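Local coordinates for protein Ral guanine nucleotide dissociation stimulator-like 2 (Mus musculus, PDB 4JGW) that probably acts as a guanine nucleotide exchange factor, associates with GTP-bound Rap1A and H-Ras in vitro, and carries a docking site for SH3 domains, at residues T76-A81 / I414-R419; A91-V96 / D142-F147; G392-D397 / L426-R431. All coordinates share one frame; numbering follows the deposited sequence.

How the contacts relate
Reading from the N terminus, helix 75-82 supplies the first half of contact 1, whose loop stays open until residues 414-419. Nested within that loop, contact 2 brings together helices 89-101 and 138-151 of the N-terminal Ras-GEF region. Contact 3 opens at 392-397, before contact 1 has closed, and ends at 426-431, beyond it, so these two loops cross. Both use helix 416-436, and they touch where Ala81 CB lies 4.1 Å from Leu426 CD1. Contact 1 therefore joins the N-terminal and catalytic regions, contact 2 packs two helices of the former, and contact 3 pairs two helices of the latter. The centres of contacts 2 and 3 are about 32 Å apart.

Contact 1: T76-A81 / I414-R419; sequences TPALLA and INFDKR
The ring of Phe416 meets Leu79 at its edge, where Leu79 N and CA lie near the ring plane, while one ring face is covered by Arg419 from its own segment, with CB over the ring centre 4.1 Å above the plane. Ala78 comes to the same ring obliquely. This contact is part of the interface between the REM (N-terminal Ras-GEF) domain, which contributes helix 75-82, and the CDC25-homology domain, which contributes residues of strand 414-415 and helix 416-436. The REM domain thus packs against what is probably one arm of the helical hairpin, as in Sos.

Leu79 N, near the ring plane, is 3.7 Å from Phe416 CZ, which marks an edge contact. Along the neighbouring corner, CE1 of Phe416 packs 3.7 Å from Leu79 CG, and the two side chains cross at about a right angle. Phe416 reaches this place because CG is anti to its backbone N (chi1 -156°), which sends the ring across to the opposing helix. No hydrogen bond links the segments, so apolar contact carries the pairing, and all four touching residues are buried.

Phe416 also meets the ring of Phe75, with planes at about 30°, and rests on Leu51 of strand 46-54. Arg419 meets Ala78 through its backbone O, while its guanidinium leads away to salt bridges with Glu422 and Asp407, one face of that group being covered by Lys418 CD.

The backbones come closest at Ala78 and Arg419, whose CA atoms are 6.4 Å apart. Here the small methyl CB of Ala78 sits 4.2 Å from the carbonyl O of Arg419 and 4.1 Å from CZ of Phe416.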
loop_
_atom_site.group_PDB
_atom_site.type_symbol
_atom_site.label_atom_id
_atom_site.label_comp_id
_atom_site.label_asym_id
_atom_site.label_seq_id
_atom_site.Cartn_x
_atom_site.Cartn_y
_atom_site.Cartn_z
ATOM N N THR A 76 11.774 8.857 -12.243
ATOM C CA THR A 76 12.641 8.583 -11.099
ATOM C C THR A 76 11.898 7.942 -9.914
ATOM O O THR A 76 12.309 6.880 -9.447
ATOM C CB THR A 76 13.422 9.855 -10.664
ATOM O OG1 THR A 76 14.129 10.385 -11.791
ATOM C CG2 THR A 76 14.410 9.547 -9.543
ATOM N N PRO A 77 10.805 8.569 -9.428
ATOM C CA PRO A 77 10.102 7.945 -8.303
ATOM C C PRO A 77 9.434 6.614 -8.664
ATOM O O PRO A 77 9.399 5.707 -7.833
ATOM C CB PRO A 77 9.054 8.994 -7.912
ATOM C CG PRO A 77 8.866 9.824 -9.135
ATOM C CD PRO A 77 10.212 9.874 -9.784
ATOM N N ALA A 78 8.922 6.504 -9.890
ATOM C CA ALA A 78 8.305 5.266 -10.369
ATOM C C ALA A 78 9.299 4.112 -10.435
ATOM O O ALA A 78 8.993 3.009 -9.983
ATOM C CB ALA A 78 7.637 5.478 -11.726
ATOM N N LEU A 79 10.483 4.367 -10.995
ATOM C CA LEU A 79 11.518 3.336 -11.104
ATOM C C LEU A 79 11.973 2.894 -9.714
ATOM O O LEU A 79 12.050 1.696 -9.437
ATOM C CB LEU A 79 12.727 3.833 -11.912
ATOM C CG LEU A 79 13.553 2.871 -12.793
ATOM C CD1 LEU A 79 14.905 3.485 -13.125
ATOM C CD2 LEU A 79 13.759 1.475 -12.208
ATOM N N LEU A 80 12.259 3.868 -8.850
ATOM C CA LEU A 80 12.726 3.593 -7.492
ATOM C C LEU A 80 11.699 2.827 -6.662
ATOM O O LEU A 80 12.069 2.004 -5.830
ATOM C CB LEU A 80 13.135 4.886 -6.772
ATOM C CG LEU A 80 14.374 5.642 -7.277
ATOM C CD1 LEU A 80 14.592 6.913 -6.466
ATOM C CD2 LEU A 80 15.635 4.772 -7.266
ATOM N N ALA A 81 10.419 3.098 -6.901
ATOM C CA ALA A 81 9.337 2.457 -6.153
ATOM C C ALA A 81 8.993 1.052 -6.655
ATOM O O ALA A 81 8.616 0.190 -5.864
ATOM C CB ALA A 81 8.095 3.337 -6.151
ATOM N N ILE A 414 12.037 -3.528 -21.067
ATOM C CA ILE A 414 11.117 -3.423 -19.939
ATOM C C ILE A 414 9.998 -2.442 -20.296
ATOM O O ILE A 414 10.262 -1.293 -20.657
ATOM C CB ILE A 414 11.855 -2.993 -18.642
ATOM C CG1 ILE A 414 12.773 -4.125 -18.162
ATOM C CG2 ILE A 414 10.861 -2.599 -17.541
ATOM C CD1 ILE A 414 13.921 -3.669 -17.282
ATOM N N ASN A 415 8.756 -2.914 -20.224
ATOM C CA ASN A 415 7.590 -2.074 -20.485
ATOM C C ASN A 415 7.349 -1.121 -19.314
ATOM O O ASN A 415 6.647 -1.461 -18.360
ATOM C CB ASN A 415 6.353 -2.943 -20.764
ATOM C CG ASN A 415 5.077 -2.125 -20.940
ATOM O OD1 ASN A 415 5.113 -0.966 -21.350
ATOM N ND2 ASN A 415 3.940 -2.737 -20.627
ATOM N N PHE A 416 7.932 0.072 -19.395
ATOM C CA PHE A 416 7.881 1.016 -18.280
ATOM C C PHE A 416 6.504 1.643 -18.068
ATOM O O PHE A 416 6.192 2.081 -16.963
ATOM C CB PHE A 416 8.967 2.091 -18.392
ATOM C CG PHE A 416 9.335 2.712 -17.070
ATOM C CD1 PHE A 416 10.239 2.082 -16.221
ATOM C CD2 PHE A 416 8.769 3.921 -16.669
ATOM C CE1 PHE A 416 10.581 2.646 -14.992
ATOM C CE2 PHE A 416 9.099 4.492 -15.445
ATOM C CZ PHE A 416 10.011 3.856 -14.605
ATOM N N ASP A 417 5.687 1.671 -19.123
ATOM C CA ASP A 417 4.293 2.108 -19.018
ATOM C C ASP A 417 3.579 1.395 -17.871
ATOM O O ASP A 417 2.863 2.025 -17.090
ATOM C CB ASP A 417 3.543 1.862 -20.331
ATOM C CG ASP A 417 3.902 2.866 -21.416
ATOM O OD1 ASP A 417 4.686 3.802 -21.147
ATOM O OD2 ASP A 417 3.392 2.719 -22.545
ATOM N N LYS A 418 3.792 0.083 -17.776
ATOM C CA LYS A 418 3.251 -0.732 -16.689
ATOM C C LYS A 418 3.647 -0.166 -15.324
ATOM O O LYS A 418 2.818 -0.088 -14.415
ATOM C CB LYS A 418 3.731 -2.186 -16.822
ATOM C CG LYS A 418 3.244 -3.114 -15.715
ATOM C CD LYS A 418 3.550 -4.572 -16.017
ATOM C CE LYS A 418 2.951 -5.473 -14.944
ATOM N NZ LYS A 418 2.927 -6.906 -15.347
ATOM N N ARG A 419 4.910 0.235 -15.202
ATOM C CA ARG A 419 5.461 0.727 -13.936
ATOM C C ARG A 419 4.912 2.099 -13.543
ATOM O O ARG A 419 4.792 2.406 -12.354
ATOM C CB ARG A 419 6.995 0.750 -13.978
ATOM C CG ARG A 419 7.643 -0.576 -14.383
ATOM C CD ARG A 419 7.166 -1.733 -13.513
ATOM N NE ARG A 419 7.454 -3.034 -14.114
ATOM C CZ ARG A 419 6.956 -4.192 -13.684
ATOM N NH1 ARG A 419 6.130 -4.228 -12.646
ATOM N NH2 ARG A 419 7.281 -5.320 -14.298
#

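Contact 2: A91-V96 / D142-F147; sequences ALFGLV and DRLESF
Phe93 and Leu144 cross at about a right angle, and the ring presents its edge to the leucine. The methyl CD2 of Leu144 lies in the ring plane, 4.0 Å from Phe93 CZ and equally far from its neighbour CE2, so it sits against the bond between those two carbons. Both side chains have CG anti to the backbone N (chi1 -156° for Phe93 and 173° for Leu144), which carries them into the space between the helices.

A second approach is made by Arg143, extended from CG to NE, which lays its guanidinium by the glycine backbone. Its NH1 comes 3.7 Å from Gly94 CA and 3.4 Å from Gly94 O, but the geometry does not suit a hydrogen bond. The stronger polar tie of this arginine is a salt bridge from NH2 to Asp98, one turn further along the glycine's helix.

The contact is helix-on-helix packing inside the all-helical part of the N-terminal Ras-GEF domain. Leu144 also touches Leu100 of helix 89-101 and Leu122 of helix 108-128. Leu95 points away and packs on helix 56-63, while Leu92 meets both Val60 of that helix and Trp125 of helix 108-128.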
loop_
_atom_site.group_PDB
_atom_site.type_symbol
_atom_site.label_atom_id
_atom_site.label_comp_id
_atom_site.label_asym_id
_atom_site.label_seq_id
_atom_site.Cartn_x
_atom_site.Cartn_y
_atom_site.Cartn_z
ATOM N N ALA A 91 21.189 -5.087 -7.686
ATOM C CA ALA A 91 21.359 -5.054 -9.138
ATOM C C ALA A 91 21.257 -3.631 -9.691
ATOM O O ALA A 91 22.058 -3.235 -10.541
ATOM C CB ALA A 91 20.349 -5.970 -9.817
ATOM N N LEU A 92 20.282 -2.869 -9.198
ATOM C CA LEU A 92 20.087 -1.479 -9.619
ATOM C C LEU A 92 21.213 -0.573 -9.121
ATOM O O LEU A 92 21.716 0.267 -9.871
ATOM C CB LEU A 92 18.722 -0.955 -9.149
ATOM C CG LEU A 92 18.273 0.443 -9.593
ATOM C CD1 LEU A 92 18.177 0.547 -11.110
ATOM C CD2 LEU A 92 16.943 0.803 -8.950
ATOM N N PHE A 93 21.591 -0.752 -7.855
ATOM C CA PHE A 93 22.711 -0.037 -7.243
ATOM C C PHE A 93 24.000 -0.301 -8.025
ATOM O O PHE A 93 24.781 0.621 -8.274
ATOM C CB PHE A 93 22.882 -0.489 -5.790
ATOM C CG PHE A 93 23.564 0.516 -4.894
ATOM C CD1 PHE A 93 23.492 0.373 -3.512
ATOM C CD2 PHE A 93 24.269 1.599 -5.414
ATOM C CE1 PHE A 93 24.119 1.283 -2.663
ATOM C CE2 PHE A 93 24.894 2.515 -4.574
ATOM C CZ PHE A 93 24.818 2.357 -3.196
ATOM N N GLY A 94 24.211 -1.560 -8.405
ATOM C CA GLY A 94 25.381 -1.965 -9.185
ATOM C C GLY A 94 25.457 -1.299 -10.548
ATOM O O GLY A 94 26.529 -0.866 -10.973
ATOM N N LEU A 95 24.314 -1.208 -11.227
ATOM C CA LEU A 95 24.235 -0.570 -12.544
ATOM C C LEU A 95 24.421 0.946 -12.477
ATOM O O LEU A 95 24.892 1.560 -13.436
ATOM C CB LEU A 95 22.917 -0.916 -13.239
ATOM C CG LEU A 95 22.733 -2.382 -13.641
ATOM C CD1 LEU A 95 21.275 -2.670 -13.896
ATOM C CD2 LEU A 95 23.583 -2.753 -14.850
ATOM N N VAL A 96 24.044 1.539 -11.346
ATOM C CA VAL A 96 24.319 2.950 -11.082
ATOM C C VAL A 96 25.826 3.147 -10.918
ATOM O O VAL A 96 26.409 4.057 -11.514
ATOM C CB VAL A 96 23.546 3.472 -9.839
ATOM C CG1 VAL A 96 24.059 4.845 -9.404
ATOM C CG2 VAL A 96 22.051 3.535 -10.128
ATOM N N ASP A 142 30.764 0.135 -1.339
ATOM C CA ASP A 142 32.217 0.295 -1.463
ATOM C C ASP A 142 32.588 0.712 -2.884
ATOM O O ASP A 142 33.514 1.495 -3.091
ATOM C CB ASP A 142 32.945 -1.004 -1.097
ATOM C CG ASP A 142 32.617 -1.495 0.308
ATOM O OD1 ASP A 142 32.231 -0.674 1.170
ATOM O OD2 ASP A 142 32.753 -2.713 0.551
ATOM N N ARG A 143 31.848 0.177 -3.852
ATOM C CA ARG A 143 31.989 0.519 -5.263
ATOM C C ARG A 143 31.683 2.001 -5.502
ATOM O O ARG A 143 32.306 2.642 -6.351
ATOM C CB ARG A 143 31.033 -0.344 -6.082
ATOM C CG ARG A 143 31.575 -0.860 -7.397
ATOM C CD ARG A 143 30.485 -1.624 -8.127
ATOM N NE ARG A 143 30.943 -2.209 -9.382
ATOM C CZ ARG A 143 30.167 -2.891 -10.221
ATOM N NH1 ARG A 143 28.879 -3.073 -9.951
ATOM N NH2 ARG A 143 30.679 -3.389 -11.339
ATOM N N LEU A 144 30.725 2.535 -4.746
ATOM C CA LEU A 144 30.321 3.935 -4.869
ATOM C C LEU A 144 31.302 4.899 -4.203
ATOM O O LEU A 144 31.733 5.873 -4.824
ATOM C CB LEU A 144 28.907 4.145 -4.309
ATOM C CG LEU A 144 28.373 5.580 -4.194
ATOM C CD1 LEU A 144 28.112 6.201 -5.564
ATOM C CD2 LEU A 144 27.114 5.618 -3.341
ATOM N N GLU A 145 31.645 4.632 -2.942
ATOM C CA GLU A 145 32.478 5.561 -2.173
ATOM C C GLU A 145 33.950 5.567 -2.600
ATOM O O GLU A 145 34.653 6.554 -2.385
ATOM C CB GLU A 145 32.311 5.359 -0.655
ATOM C CG GLU A 145 33.196 4.301 -0.007
ATOM C CD GLU A 145 33.138 4.356 1.515
ATOM O OE1 GLU A 145 32.085 3.999 2.089
ATOM O OE2 GLU A 145 34.147 4.753 2.137
ATOM N N SER A 146 34.399 4.473 -3.217
ATOM C CA SER A 146 35.732 4.422 -3.815
ATOM C C SER A 146 35.772 5.252 -5.096
ATOM O O SER A 146 36.808 5.816 -5.438
ATOM C CB SER A 146 36.163 2.981 -4.099
ATOM O OG SER A 146 35.374 2.398 -5.124
ATOM N N PHE A 147 34.638 5.315 -5.794
ATOM C CA PHE A 147 34.496 6.135 -6.998
ATOM C C PHE A 147 34.554 7.627 -6.673
ATOM O O PHE A 147 35.146 8.409 -7.421
ATOM C CB PHE A 147 33.191 5.789 -7.733
ATOM C CG PHE A 147 32.671 6.895 -8.614
ATOM C CD1 PHE A 147 33.157 7.064 -9.908
ATOM C CD2 PHE A 147 31.693 7.772 -8.149
ATOM C CE1 PHE A 147 32.680 8.090 -10.721
ATOM C CE2 PHE A 147 31.213 8.800 -8.955
ATOM C CZ PHE A 147 31.706 8.958 -10.242
#

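Contact 3: G392-D397 / L426-R431; sequences GTFLKD and LSELLR
Both backbones are helical, with bonds such as Lys396 N to Gly392 O and Leu430 N to Leu426 O, and they approach most closely at Phe394 and Leu429, whose CA atoms are 8.3 Å apart. The main side-chain interaction is a CH-pi contact between this pair. CD1 of Leu429 stands 3.6 Å from the centroid of the Phe394 ring, only 9° off the ring normal, so the methyl is centred over one face; all six ring carbons of Phe394 lie 3.7 to 4.1 Å from Leu429 CD1. Leu429 reaches this spot with its first torsion well off a staggered value (chi1 -127°), and the two side chains run side by side in opposite senses.

Glu428 approaches the ring obliquely: its OE1 is 3.7 Å from Phe394 CE2, and the carboxylate and ring planes are 66° apart. Glu428 OE1 is also 6.3 Å from Asp397 OD2, and any mutual effect of the two carboxylates is probably small.

Helices 392-404 and 416-436 are joined through the short strand 414-415, an arrangement consistent with the helical hairpin of the CDC25-homology domain known from Sos. Phe394 extends its contact along helix 416-436 to Ile425 and Leu432 and touches Pro389 just before its own helix. On the loop side, Cys226 meets both Leu395 and Leu429, so that loop packs against both helices of the pair.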
loop_
_atom_site.group_PDB
_atom_site.type_symbol
_atom_site.label_atom_id
_atom_site.label_comp_id
_atom_site.label_asym_id
_atom_site.label_seq_id
_atom_site.Cartn_x
_atom_site.Cartn_y
_atom_site.Cartn_z
ATOM N N GLY A 392 -7.352 -4.487 0.499
ATOM C CA GLY A 392 -7.748 -5.507 -0.478
ATOM C C GLY A 392 -8.120 -4.980 -1.853
ATOM O O GLY A 392 -7.854 -5.633 -2.862
ATOM N N THR A 393 -8.731 -3.799 -1.888
ATOM C CA THR A 393 -9.112 -3.145 -3.140
ATOM C C THR A 393 -7.884 -2.701 -3.944
ATOM O O THR A 393 -7.878 -2.788 -5.173
ATOM C CB THR A 393 -10.040 -1.940 -2.882
ATOM O OG1 THR A 393 -11.015 -2.287 -1.889
ATOM C CG2 THR A 393 -10.760 -1.524 -4.163
ATOM N N PHE A 394 -6.853 -2.228 -3.245
ATOM C CA PHE A 394 -5.594 -1.842 -3.877
ATOM C C PHE A 394 -4.804 -3.068 -4.327
ATOM O O PHE A 394 -4.147 -3.042 -5.370
ATOM C CB PHE A 394 -4.750 -0.980 -2.932
ATOM C CG PHE A 394 -5.314 0.394 -2.700
ATOM C CD1 PHE A 394 -6.227 0.622 -1.674
ATOM C CD2 PHE A 394 -4.941 1.459 -3.515
ATOM C CE1 PHE A 394 -6.756 1.889 -1.463
ATOM C CE2 PHE A 394 -5.466 2.731 -3.310
ATOM C CZ PHE A 394 -6.374 2.946 -2.282
ATOM N N LEU A 395 -4.875 -4.138 -3.538
ATOM C CA LEU A 395 -4.225 -5.397 -3.890
ATOM C C LEU A 395 -4.859 -6.012 -5.140
ATOM O O LEU A 395 -4.156 -6.575 -5.980
ATOM C CB LEU A 395 -4.260 -6.384 -2.718
ATOM C CG LEU A 395 -3.544 -5.978 -1.425
ATOM C CD1 LEU A 395 -3.846 -6.972 -0.317
ATOM C CD2 LEU A 395 -2.036 -5.839 -1.623
ATOM N N LYS A 396 -6.178 -5.871 -5.263
ATOM C CA LYS A 396 -6.919 -6.383 -6.413
ATOM C C LYS A 396 -6.609 -5.597 -7.691
ATOM O O LYS A 396 -6.341 -6.193 -8.739
ATOM C CB LYS A 396 -8.427 -6.374 -6.144
ATOM C CG LYS A 396 -9.170 -7.499 -6.846
ATOM C CD LYS A 396 -10.467 -7.027 -7.485
ATOM C CE LYS A 396 -11.096 -8.150 -8.311
ATOM N NZ LYS A 396 -11.991 -7.639 -9.382
ATOM N N ASP A 397 -6.649 -4.268 -7.601
ATOM C CA ASP A 397 -6.324 -3.403 -8.737
ATOM C C ASP A 397 -4.918 -3.671 -9.269
ATOM O O ASP A 397 -4.699 -3.681 -10.484
ATOM C CB ASP A 397 -6.470 -1.924 -8.362
ATOM C CG ASP A 397 -7.912 -1.521 -8.106
ATOM O OD1 ASP A 397 -8.829 -2.141 -8.689
ATOM O OD2 ASP A 397 -8.128 -0.577 -7.319
ATOM N N LEU A 426 0.344 3.410 -6.353
ATOM C CA LEU A 426 1.217 3.515 -5.187
ATOM C C LEU A 426 1.192 4.913 -4.571
ATOM O O LEU A 426 1.226 5.050 -3.346
ATOM C CB LEU A 426 2.657 3.107 -5.528
ATOM C CG LEU A 426 2.974 1.668 -5.960
ATOM C CD1 LEU A 426 4.479 1.440 -5.947
ATOM C CD2 LEU A 426 2.271 0.622 -5.094
ATOM N N SER A 427 1.122 5.940 -5.419
ATOM C CA SER A 427 1.080 7.329 -4.954
ATOM C C SER A 427 -0.228 7.647 -4.226
ATOM O O SER A 427 -0.247 8.485 -3.325
ATOM C CB SER A 427 1.324 8.313 -6.104
ATOM O OG SER A 427 0.260 8.300 -7.041
ATOM N N GLU A 428 -1.310 6.977 -4.623
ATOM C CA GLU A 428 -2.589 7.057 -3.911
ATOM C C GLU A 428 -2.435 6.522 -2.490
ATOM O O GLU A 428 -2.949 7.107 -1.537
ATOM C CB GLU A 428 -3.674 6.257 -4.635
ATOM C CG GLU A 428 -4.116 6.819 -5.977
ATOM C CD GLU A 428 -5.052 5.877 -6.727
ATOM O OE1 GLU A 428 -5.883 5.203 -6.075
ATOM O OE2 GLU A 428 -4.957 5.812 -7.973
ATOM N N LEU A 429 -1.715 5.411 -2.366
ATOM C CA LEU A 429 -1.439 4.783 -1.080
ATOM C C LEU A 429 -0.561 5.698 -0.218
ATOM O O LEU A 429 -0.789 5.832 0.987
ATOM C CB LEU A 429 -0.767 3.424 -1.310
ATOM C CG LEU A 429 -1.292 2.125 -0.677
ATOM C CD1 LEU A 429 -2.812 2.076 -0.528
ATOM C CD2 LEU A 429 -0.807 0.928 -1.491
ATOM N N LEU A 430 0.425 6.340 -0.849
ATOM C CA LEU A 430 1.298 7.308 -0.175
ATOM C C LEU A 430 0.531 8.516 0.367
ATOM O O LEU A 430 0.799 8.974 1.475
ATOM C CB LEU A 430 2.417 7.786 -1.104
ATOM C CG LEU A 430 3.590 6.853 -1.410
ATOM C CD1 LEU A 430 4.385 7.389 -2.589
ATOM C CD2 LEU A 430 4.494 6.675 -0.192
ATOM N N ARG A 431 -0.419 9.022 -0.417
ATOM C CA ARG A 431 -1.234 10.160 0.012
ATOM C C ARG A 431 -2.236 9.769 1.104
ATOM O O ARG A 431 -2.631 10.602 1.914
ATOM C CB ARG A 431 -1.943 10.820 -1.181
ATOM C CG ARG A 431 -3.360 10.339 -1.422
ATOM C CD ARG A 431 -4.076 11.153 -2.488
ATOM N NE ARG A 431 -5.521 11.180 -2.258
ATOM C CZ ARG A 431 -6.370 10.216 -2.613
ATOM N NH1 ARG A 431 -5.939 9.118 -3.225
ATOM N NH2 ARG A 431 -7.662 10.354 -2.349
#